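Local coordinates for protein probable thiol peroxidase (PDB 2YZH) that probably reduces hydrogen peroxide and organic hydroperoxides to water and alcohols, drawing on thioredoxin, as an atypical 2-Cys peroxiredoxin of the Tpx subfamily, at residues A30-K35 with K40-A45; K35-K40 with D88-Q93; Y119-G124 with A135-D140. All blocks are in the same frame, centred on the assembly; numbering follows the deposited sequence.

Contact 1. Residues A30-K35 with K40-A45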
loop_
_atom_site.group_PDB
_atom_site.type_symbol
_atom_site.label_atom_id
_atom_site.label_comp_id
_atom_site.label_asym_id
_atom_site.label_seq_id
_atom_site.Cartn_x
_atom_site.Cartn_y
_atom_site.Cartn_z
ATOM N N ALA D 30 0.686 -5.771 14.696
ATOM C CA ALA D 30 0.528 -4.551 13.928
ATOM C C ALA D 30 1.595 -3.576 14.399
ATOM O O ALA D 30 1.702 -3.290 15.590
ATOM C CB ALA D 30 -0.860 -3.962 14.148
ATOM N N VAL D 31 2.392 -3.087 13.456
ATOM C CA VAL D 31 3.450 -2.139 13.765
ATOM C C VAL D 31 2.866 -0.747 13.587
ATOM O O VAL D 31 2.669 -0.286 12.459
ATOM C CB VAL D 31 4.644 -2.322 12.815
ATOM C CG1 VAL D 31 5.740 -1.323 13.169
ATOM C CG2 VAL D 31 5.164 -3.752 12.916
ATOM N N VAL D 32 2.578 -0.090 14.708
ATOM C CA VAL D 32 1.979 1.236 14.689
ATOM C C VAL D 32 2.939 2.314 15.200
ATOM O O VAL D 32 3.972 2.012 15.807
ATOM C CB VAL D 32 0.659 1.240 15.512
ATOM C CG1 VAL D 32 -0.386 0.369 14.814
ATOM C CG2 VAL D 32 0.912 0.707 16.923
ATOM N N VAL D 33 2.592 3.571 14.950
ATOM C CA VAL D 33 3.442 4.691 15.341
ATOM C C VAL D 33 2.787 5.558 16.414
ATOM O O VAL D 33 1.664 6.040 16.224
ATOM C CB VAL D 33 3.775 5.570 14.101
ATOM C CG1 VAL D 33 4.768 6.667 14.479
ATOM C CG2 VAL D 33 4.352 4.703 12.983
ATOM N N THR D 34 3.481 5.752 17.537
ATOM C CA THR D 34 2.951 6.569 18.633
ATOM C C THR D 34 3.191 8.062 18.387
ATOM O O THR D 34 3.907 8.434 17.459
ATOM C CB THR D 34 3.554 6.148 19.998
ATOM O OG1 THR D 34 4.980 6.109 19.911
ATOM C CG2 THR D 34 3.051 4.771 20.393
ATOM N N LYS D 35 2.600 8.912 19.220
ATOM C CA LYS D 35 2.716 10.359 19.037
ATOM C C LYS D 35 4.132 10.927 19.050
ATOM O O LYS D 35 4.354 12.046 18.592
ATOM C CB LYS D 35 1.846 11.091 20.066
ATOM C CG LYS D 35 2.193 10.803 21.511
ATOM C CD LYS D 35 1.181 11.452 22.447
ATOM C CE LYS D 35 1.528 11.185 23.900
ATOM N NZ LYS D 35 2.861 11.739 24.248
ATOM N N LYS D 40 5.455 0.985 17.910
ATOM C CA LYS D 40 5.021 0.068 18.949
ATOM C C LYS D 40 4.372 -1.115 18.257
ATOM O O LYS D 40 3.772 -0.960 17.194
ATOM C CB LYS D 40 3.994 0.749 19.860
ATOM C CG LYS D 40 3.334 -0.183 20.865
ATOM C CD LYS D 40 2.265 0.532 21.685
ATOM C CE LYS D 40 1.604 -0.426 22.669
ATOM N NZ LYS D 40 0.482 0.211 23.405
ATOM N N ILE D 41 4.504 -2.293 18.854
ATOM C CA ILE D 41 3.891 -3.489 18.299
ATOM C C ILE D 41 2.679 -3.854 19.148
ATOM O O ILE D 41 2.799 -3.992 20.362
ATOM C CB ILE D 41 4.850 -4.699 18.336
ATOM C CG1 ILE D 41 6.159 -4.366 17.610
ATOM C CG2 ILE D 41 4.151 -5.923 17.746
ATOM C CD1 ILE D 41 5.975 -3.860 16.205
ATOM N N VAL D 42 1.515 -3.987 18.519
ATOM C CA VAL D 42 0.318 -4.399 19.244
ATOM C C VAL D 42 -0.056 -5.755 18.656
ATOM O O VAL D 42 0.251 -6.035 17.496
ATOM C CB VAL D 42 -0.856 -3.407 19.076
ATOM C CG1 VAL D 42 -0.462 -2.047 19.633
ATOM C CG2 VAL D 42 -1.265 -3.303 17.625
ATOM N N GLY D 43 -0.695 -6.600 19.455
ATOM C CA GLY D 43 -1.057 -7.920 18.973
ATOM C C GLY D 43 0.011 -8.930 19.353
ATOM O O GLY D 43 0.933 -8.608 20.107
ATOM N N GLY D 44 -0.099 -10.147 18.830
ATOM C CA GLY D 44 0.870 -11.174 19.169
ATOM C C GLY D 44 0.728 -11.511 20.641
ATOM O O GLY D 44 -0.171 -11.007 21.311
ATOM N N ALA D 45 1.613 -12.354 21.156
ATOM C CA ALA D 45 1.541 -12.740 22.559
ATOM C C ALA D 45 2.459 -11.899 23.444
ATOM O O ALA D 45 3.655 -11.786 23.183
ATOM C CB ALA D 45 1.889 -14.219 22.705
#
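The terminal methyl of Ile41 reaches over to Val31, with CD1 of Ile41 only 3.4 Å from CG2 of Val31, tighter than a usual carbon contact, and 3.9 Å from CA of Val31. The two side chains lie next to each other and point the same way; because CG1 of Ile41 stands beside its own backbone N (chi1 -56°) and the chain bends again at chi2, CD1 is carried back across to the neighbouring strand. On the other face, made by Ala30, Val32, Lys40 and Val42, the small Ala30 leaves a hollow that CG2 of Val42 fills, 3.6 Å from CB of Ala30. The second methyl of Val42, CG1, meets CG2 of Val32 at 4.1 Å, the two valines being set roughly at a right angle. Farther along, CG2 of Thr34 rests against CB of Lys40, whose extended chain then leads off to Thr83, where NZ is hydrogen-bonded.

Residues 30-34 and 40-42 are the arms of a beta hairpin at one margin of the central sheet of the thioredoxin-like fold. Ala30 with Val42 and Val32 with Lys40 are hydrogen-bonded antiparallel pairs, each closed by two backbone bonds; in the latter, Lys40 N reaches Val32 O at 2.8 Å. Val31 and Ile41 form the non-hydrogen-bonded pair between them. No side-chain polar group bonds across: the Thr34 hydroxyl turns to Asp36 and Gln38 O, the lysine amine to Thr83. The chemistry thus implies a hairpin joined by main-chain bonds, with mostly aliphatic contacts on its two faces.

Contact 2. Residues K35-K40 with D88-Q93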
loop_
_atom_site.group_PDB
_atom_site.type_symbol
_atom_site.label_atom_id
_atom_site.label_comp_id
_atom_site.label_asym_id
_atom_site.label_seq_id
_atom_site.Cartn_x
_atom_site.Cartn_y
_atom_site.Cartn_z
ATOM N N LYS D 35 2.600 8.912 19.220
ATOM C CA LYS D 35 2.716 10.359 19.037
ATOM C C LYS D 35 4.132 10.927 19.050
ATOM O O LYS D 35 4.354 12.046 18.592
ATOM C CB LYS D 35 1.846 11.091 20.066
ATOM C CG LYS D 35 2.193 10.803 21.511
ATOM C CD LYS D 35 1.181 11.452 22.447
ATOM C CE LYS D 35 1.528 11.185 23.900
ATOM N NZ LYS D 35 2.861 11.739 24.248
ATOM N N ASP D 36 5.088 10.168 19.569
ATOM C CA ASP D 36 6.473 10.623 19.599
ATOM C C ASP D 36 7.227 10.068 18.388
ATOM O O ASP D 36 8.454 10.150 18.311
ATOM C CB ASP D 36 7.148 10.172 20.900
ATOM C CG ASP D 36 7.045 8.676 21.127
ATOM O OD1 ASP D 36 6.407 7.990 20.301
ATOM O OD2 ASP D 36 7.598 8.183 22.134
ATOM N N LEU D 37 6.470 9.502 17.452
ATOM C CA LEU D 37 6.997 8.914 16.223
ATOM C C LEU D 37 7.779 7.619 16.424
ATOM O O LEU D 37 8.508 7.185 15.536
ATOM C CB LEU D 37 7.858 9.922 15.450
ATOM C CG LEU D 37 7.150 11.180 14.925
ATOM C CD1 LEU D 37 8.106 11.978 14.051
ATOM C CD2 LEU D 37 5.917 10.794 14.123
ATOM N N GLN D 38 7.640 7.011 17.596
ATOM C CA GLN D 38 8.309 5.744 17.861
ATOM C C GLN D 38 7.346 4.651 17.416
ATOM O O GLN D 38 6.139 4.886 17.336
ATOM C CB GLN D 38 8.614 5.595 19.350
ATOM C CG GLN D 38 9.699 6.533 19.851
ATOM C CD GLN D 38 11.043 6.251 19.213
ATOM O OE1 GLN D 38 11.546 5.127 19.268
ATOM N NE2 GLN D 38 11.638 7.271 18.602
ATOM N N GLU D 39 7.863 3.466 17.110
ATOM C CA GLU D 39 6.990 2.381 16.688
ATOM C C GLU D 39 6.701 1.432 17.838
ATOM O O GLU D 39 7.577 1.123 18.651
ATOM C CB GLU D 39 7.602 1.612 15.514
ATOM C CG GLU D 39 7.836 2.476 14.286
ATOM C CD GLU D 39 8.179 1.669 13.051
ATOM O OE1 GLU D 39 8.781 0.581 13.194
ATOM O OE2 GLU D 39 7.855 2.128 11.935
ATOM N N LYS D 40 5.455 0.985 17.910
ATOM C CA LYS D 40 5.021 0.068 18.949
ATOM C C LYS D 40 4.372 -1.115 18.257
ATOM O O LYS D 40 3.772 -0.960 17.194
ATOM C CB LYS D 40 3.994 0.749 19.860
ATOM C CG LYS D 40 3.334 -0.183 20.865
ATOM C CD LYS D 40 2.265 0.532 21.685
ATOM C CE LYS D 40 1.604 -0.426 22.669
ATOM N NZ LYS D 40 0.482 0.211 23.405
ATOM N N ASP D 88 -5.139 8.146 11.501
ATOM C CA ASP D 88 -4.729 9.543 11.695
ATOM C C ASP D 88 -3.208 9.567 11.726
ATOM O O ASP D 88 -2.599 8.620 12.213
ATOM C CB ASP D 88 -5.194 10.082 13.053
ATOM C CG ASP D 88 -6.698 10.164 13.179
ATOM O OD1 ASP D 88 -7.325 10.868 12.364
ATOM O OD2 ASP D 88 -7.246 9.533 14.104
ATOM N N LEU D 89 -2.591 10.632 11.220
ATOM C CA LEU D 89 -1.134 10.716 11.294
ATOM C C LEU D 89 -0.820 10.993 12.754
ATOM O O LEU D 89 -1.661 11.521 13.486
ATOM C CB LEU D 89 -0.580 11.872 10.453
ATOM C CG LEU D 89 -0.562 11.759 8.933
ATOM C CD1 LEU D 89 0.224 12.938 8.375
ATOM C CD2 LEU D 89 0.092 10.438 8.500
ATOM N N PRO D 90 0.392 10.637 13.202
ATOM C CA PRO D 90 0.799 10.862 14.592
ATOM C C PRO D 90 0.647 12.330 15.018
ATOM O O PRO D 90 0.355 12.619 16.175
ATOM C CB PRO D 90 2.261 10.412 14.596
ATOM C CG PRO D 90 2.270 9.312 13.569
ATOM C CD PRO D 90 1.438 9.913 12.455
ATOM N N PHE D 91 0.835 13.250 14.078
ATOM C CA PHE D 91 0.739 14.676 14.390
ATOM C C PHE D 91 -0.644 15.084 14.879
ATOM O O PHE D 91 -0.768 15.949 15.741
ATOM C CB PHE D 91 1.139 15.496 13.169
ATOM C CG PHE D 91 2.451 15.078 12.583
ATOM C CD1 PHE D 91 3.634 15.261 13.293
ATOM C CD2 PHE D 91 2.503 14.449 11.344
ATOM C CE1 PHE D 91 4.851 14.820 12.777
ATOM C CE2 PHE D 91 3.711 14.005 10.821
ATOM C CZ PHE D 91 4.887 14.191 11.540
ATOM N N ALA D 92 -1.679 14.457 14.334
ATOM C CA ALA D 92 -3.046 14.760 14.744
ATOM C C ALA D 92 -3.339 14.071 16.072
ATOM O O ALA D 92 -4.036 14.619 16.924
ATOM C CB ALA D 92 -4.031 14.294 13.683
ATOM N N GLN D 93 -2.802 12.864 16.248
ATOM C CA GLN D 93 -3.017 12.125 17.484
ATOM C C GLN D 93 -2.354 12.839 18.653
ATOM O O GLN D 93 -2.872 12.831 19.771
ATOM C CB GLN D 93 -2.465 10.699 17.375
ATOM C CG GLN D 93 -3.100 9.854 16.273
ATOM C CD GLN D 93 -2.985 8.366 16.549
ATOM O OE1 GLN D 93 -1.967 7.899 17.065
ATOM N NE2 GLN D 93 -4.025 7.611 16.200
#
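One methyl of Leu37 presses on the ring of Pro90 at the start of helix 90-100. CD2 of Leu37 lies 3.7 Å from CB of Pro90 and 4.0 Å from CG of Pro90, and the two side chains stand at about a right angle, the leucine branch coming across the proline rather than running along it. The position of this methyl follows from the torsions of Leu37: CG is anti to the carbonyl carbon (chi1 -64°), and with CD1 extended (chi2 -173°) the other branch, CD2, is left turned to the proline, although the first bond of the side chain does not aim there. The same methyl also approaches the ring of Phe91 obliquely, at 4.4 Å from CE1 of Phe91. The Phe91 side chain starts out away from the loop and the ring comes back toward it, CE1 being the atom that approaches, so that Leu37 CD2 is met by two successive residues of the first helical turn.

Leu37 belongs to the turn of the hairpin between strands 30-34 and 39-42. Here the thioredoxin-like fold brings a hairpin turn against the N-terminal end of a helix, with Leu89 at the N-cap position and its O accepting from both Ala92 N and Gln93 N. The turn is shaped by an Asx turn: Gln38 N donates to OD1 of Asp36 at 3.1 Å, arriving from above the carboxylate plane, while Thr34 OG1 also bonds to OD1.

Lys35 flanks the leucine. Its CA passes 4.3 Å from the carbonyl O of Pro90, and its side chain leads away and touches Lys94 and Cys97 of the same helix. On the sheet side, Pro90 touches Val33 and Ser109; Phe91 packs against Ser57 of a neighbouring subunit.

Contact 3. Residues Y119-G124 with A135-D140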
loop_
_atom_site.group_PDB
_atom_site.type_symbol
_atom_site.label_atom_id
_atom_site.label_comp_id
_atom_site.label_asym_id
_atom_site.label_seq_id
_atom_site.Cartn_x
_atom_site.Cartn_y
_atom_site.Cartn_z
ATOM N N TYR D 119 -6.801 -7.377 10.760
ATOM C CA TYR D 119 -7.831 -7.602 11.764
ATOM C C TYR D 119 -9.225 -7.543 11.151
ATOM O O TYR D 119 -10.230 -7.641 11.858
ATOM C CB TYR D 119 -7.714 -6.578 12.901
ATOM C CG TYR D 119 -6.681 -6.943 13.955
ATOM C CD1 TYR D 119 -5.316 -6.854 13.690
ATOM C CD2 TYR D 119 -7.077 -7.390 15.217
ATOM C CE1 TYR D 119 -4.368 -7.202 14.659
ATOM C CE2 TYR D 119 -6.140 -7.740 16.188
ATOM C CZ TYR D 119 -4.789 -7.643 15.903
ATOM O OH TYR D 119 -3.865 -8.000 16.864
ATOM N N GLY D 120 -9.280 -7.376 9.832
ATOM C CA GLY D 120 -10.556 -7.328 9.143
ATOM C C GLY D 120 -11.396 -6.085 9.382
ATOM O O GLY D 120 -12.614 -6.125 9.210
ATOM N N VAL D 121 -10.760 -4.981 9.762
ATOM C CA VAL D 121 -11.501 -3.753 10.018
ATOM C C VAL D 121 -11.222 -2.622 9.028
ATOM O O VAL D 121 -11.678 -1.498 9.223
ATOM C CB VAL D 121 -11.274 -3.257 11.472
ATOM C CG1 VAL D 121 -11.848 -4.273 12.454
ATOM C CG2 VAL D 121 -9.795 -3.052 11.742
ATOM N N LEU D 122 -10.485 -2.912 7.958
ATOM C CA LEU D 122 -10.216 -1.887 6.951
ATOM C C LEU D 122 -11.461 -1.763 6.071
ATOM O O LEU D 122 -11.920 -2.756 5.499
ATOM C CB LEU D 122 -9.018 -2.280 6.078
ATOM C CG LEU D 122 -8.667 -1.267 4.985
ATOM C CD1 LEU D 122 -8.199 0.035 5.627
ATOM C CD2 LEU D 122 -7.585 -1.840 4.077
ATOM N N ILE D 123 -12.008 -0.554 5.969
ATOM C CA ILE D 123 -13.204 -0.319 5.160
ATOM C C ILE D 123 -12.838 -0.401 3.680
ATOM O O ILE D 123 -11.908 0.262 3.225
ATOM C CB ILE D 123 -13.831 1.059 5.512
ATOM C CG1 ILE D 123 -14.294 1.033 6.971
ATOM C CG2 ILE D 123 -15.026 1.367 4.607
ATOM C CD1 ILE D 123 -14.650 2.394 7.548
ATOM N N GLY D 124 -13.573 -1.234 2.944
ATOM C CA GLY D 124 -13.299 -1.439 1.530
ATOM C C GLY D 124 -14.151 -0.697 0.513
ATOM O O GLY D 124 -13.935 -0.846 -0.690
ATOM N N ALA D 135 -14.099 -0.849 16.145
ATOM C CA ALA D 135 -14.115 -2.177 16.735
ATOM C C ALA D 135 -13.251 -2.256 17.982
ATOM O O ALA D 135 -12.471 -1.346 18.274
ATOM C CB ALA D 135 -13.631 -3.199 15.717
ATOM N N VAL D 136 -13.404 -3.354 18.711
ATOM C CA VAL D 136 -12.634 -3.597 19.918
ATOM C C VAL D 136 -12.199 -5.047 19.950
ATOM O O VAL D 136 -12.993 -5.948 19.691
ATOM C CB VAL D 136 -13.447 -3.311 21.194
ATOM C CG1 VAL D 136 -12.590 -3.617 22.427
ATOM C CG2 VAL D 136 -13.888 -1.864 21.212
ATOM N N PHE D 137 -10.925 -5.260 20.259
ATOM C CA PHE D 137 -10.363 -6.596 20.345
ATOM C C PHE D 137 -9.679 -6.707 21.689
ATOM O O PHE D 137 -9.096 -5.743 22.167
ATOM C CB PHE D 137 -9.301 -6.812 19.259
ATOM C CG PHE D 137 -9.828 -6.691 17.866
ATOM C CD1 PHE D 137 -10.455 -7.766 17.253
ATOM C CD2 PHE D 137 -9.736 -5.482 17.182
ATOM C CE1 PHE D 137 -10.996 -7.642 15.972
ATOM C CE2 PHE D 137 -10.273 -5.348 15.907
ATOM C CZ PHE D 137 -10.905 -6.432 15.303
ATOM N N ILE D 138 -9.769 -7.877 22.302
ATOM C CA ILE D 138 -9.079 -8.108 23.560
ATOM C C ILE D 138 -8.248 -9.351 23.307
ATOM O O ILE D 138 -8.773 -10.387 22.897
ATOM C CB ILE D 138 -10.047 -8.342 24.730
ATOM C CG1 ILE D 138 -10.917 -7.100 24.935
ATOM C CG2 ILE D 138 -9.253 -8.609 26.001
ATOM C CD1 ILE D 138 -11.952 -7.255 26.039
ATOM N N ILE D 139 -6.944 -9.226 23.519
ATOM C CA ILE D 139 -6.011 -10.319 23.290
ATOM C C ILE D 139 -5.510 -10.860 24.623
ATOM O O ILE D 139 -5.106 -10.084 25.491
ATOM C CB ILE D 139 -4.796 -9.823 22.466
ATOM C CG1 ILE D 139 -5.282 -9.001 21.262
ATOM C CG2 ILE D 139 -3.939 -10.997 22.032
ATOM C CD1 ILE D 139 -6.323 -9.692 20.393
ATOM N N ASP D 140 -5.531 -12.181 24.791
ATOM C CA ASP D 140 -5.056 -12.772 26.041
ATOM C C ASP D 140 -3.537 -12.903 26.042
ATOM O O ASP D 140 -2.878 -12.629 25.035
ATOM C CB ASP D 140 -5.708 -14.142 26.295
ATOM C CG ASP D 140 -5.394 -15.165 25.212
ATOM O OD1 ASP D 140 -4.293 -15.117 24.622
ATOM O OD2 ASP D 140 -6.250 -16.043 24.969
#
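Tyr119 and Phe137 bury the most surface here and meet as a T-shaped (edge-to-face) pair. CD2 of Tyr119 stands 3.6 Å above the plane of the Phe137 ring, over its centre; the ring centroids are 5.0 Å apart and the planes are inclined at 66°. Each CG is turned beside its own backbone N, at chi1 -83° in Tyr119 and -61° in Phe137, and the two side chains pass one another pointing opposite ways. The tyrosine edge is thereby laid on the phenylalanine face, while the phenolic OH is held by the carbonyl O of Pro28, which should limit swinging of the ring.

Val121 takes the rim of the same phenylalanine. Its CG1 lies in the plane of the Phe137 ring, 3.7 Å from CZ of Phe137, and 3.9 Å from CB of Ala135, thus filling the corner between two residues of one strand face. A valine in place of Phe137 would probably leave the edge of Tyr119 without a ring face to rest on and open a gap beside CG1 of Val121.

No hydrogen bond crosses; apart from the Tyr119 carbonyl O near CZ of Phe137, the touching groups are aromatic and aliphatic. Residues 135-139 belong to the central sheet, and Val148 on the adjoining strand also touches Phe137. The long connection after strand 106-109 folds over this sheet face, giving a buried core layer of the thioredoxin-like fold of peroxiredoxins.

All three contacts reach one central sheet, of which contact 1 supplies the hairpin at one margin and contact 3 a strand farther across. Contacts 1 and 2 share Lys35 and Lys40, have centres about 11 Å apart, and touch where CG1 of Val33 lies 3.8 Å from CG of Pro90. Contact 3, centred about 13 Å from contact 1, meets it where the OH of Tyr119 lies 3.5 Å from CA of Gly43; contacts 2 and 3 stay about 10 Å apart at their nearest atoms. Contact 3 comes within about 11 Å of the predicted peroxidatic Cys63, measured from the side chain of Ala135, whereas contacts 1 and 2 lie away from it.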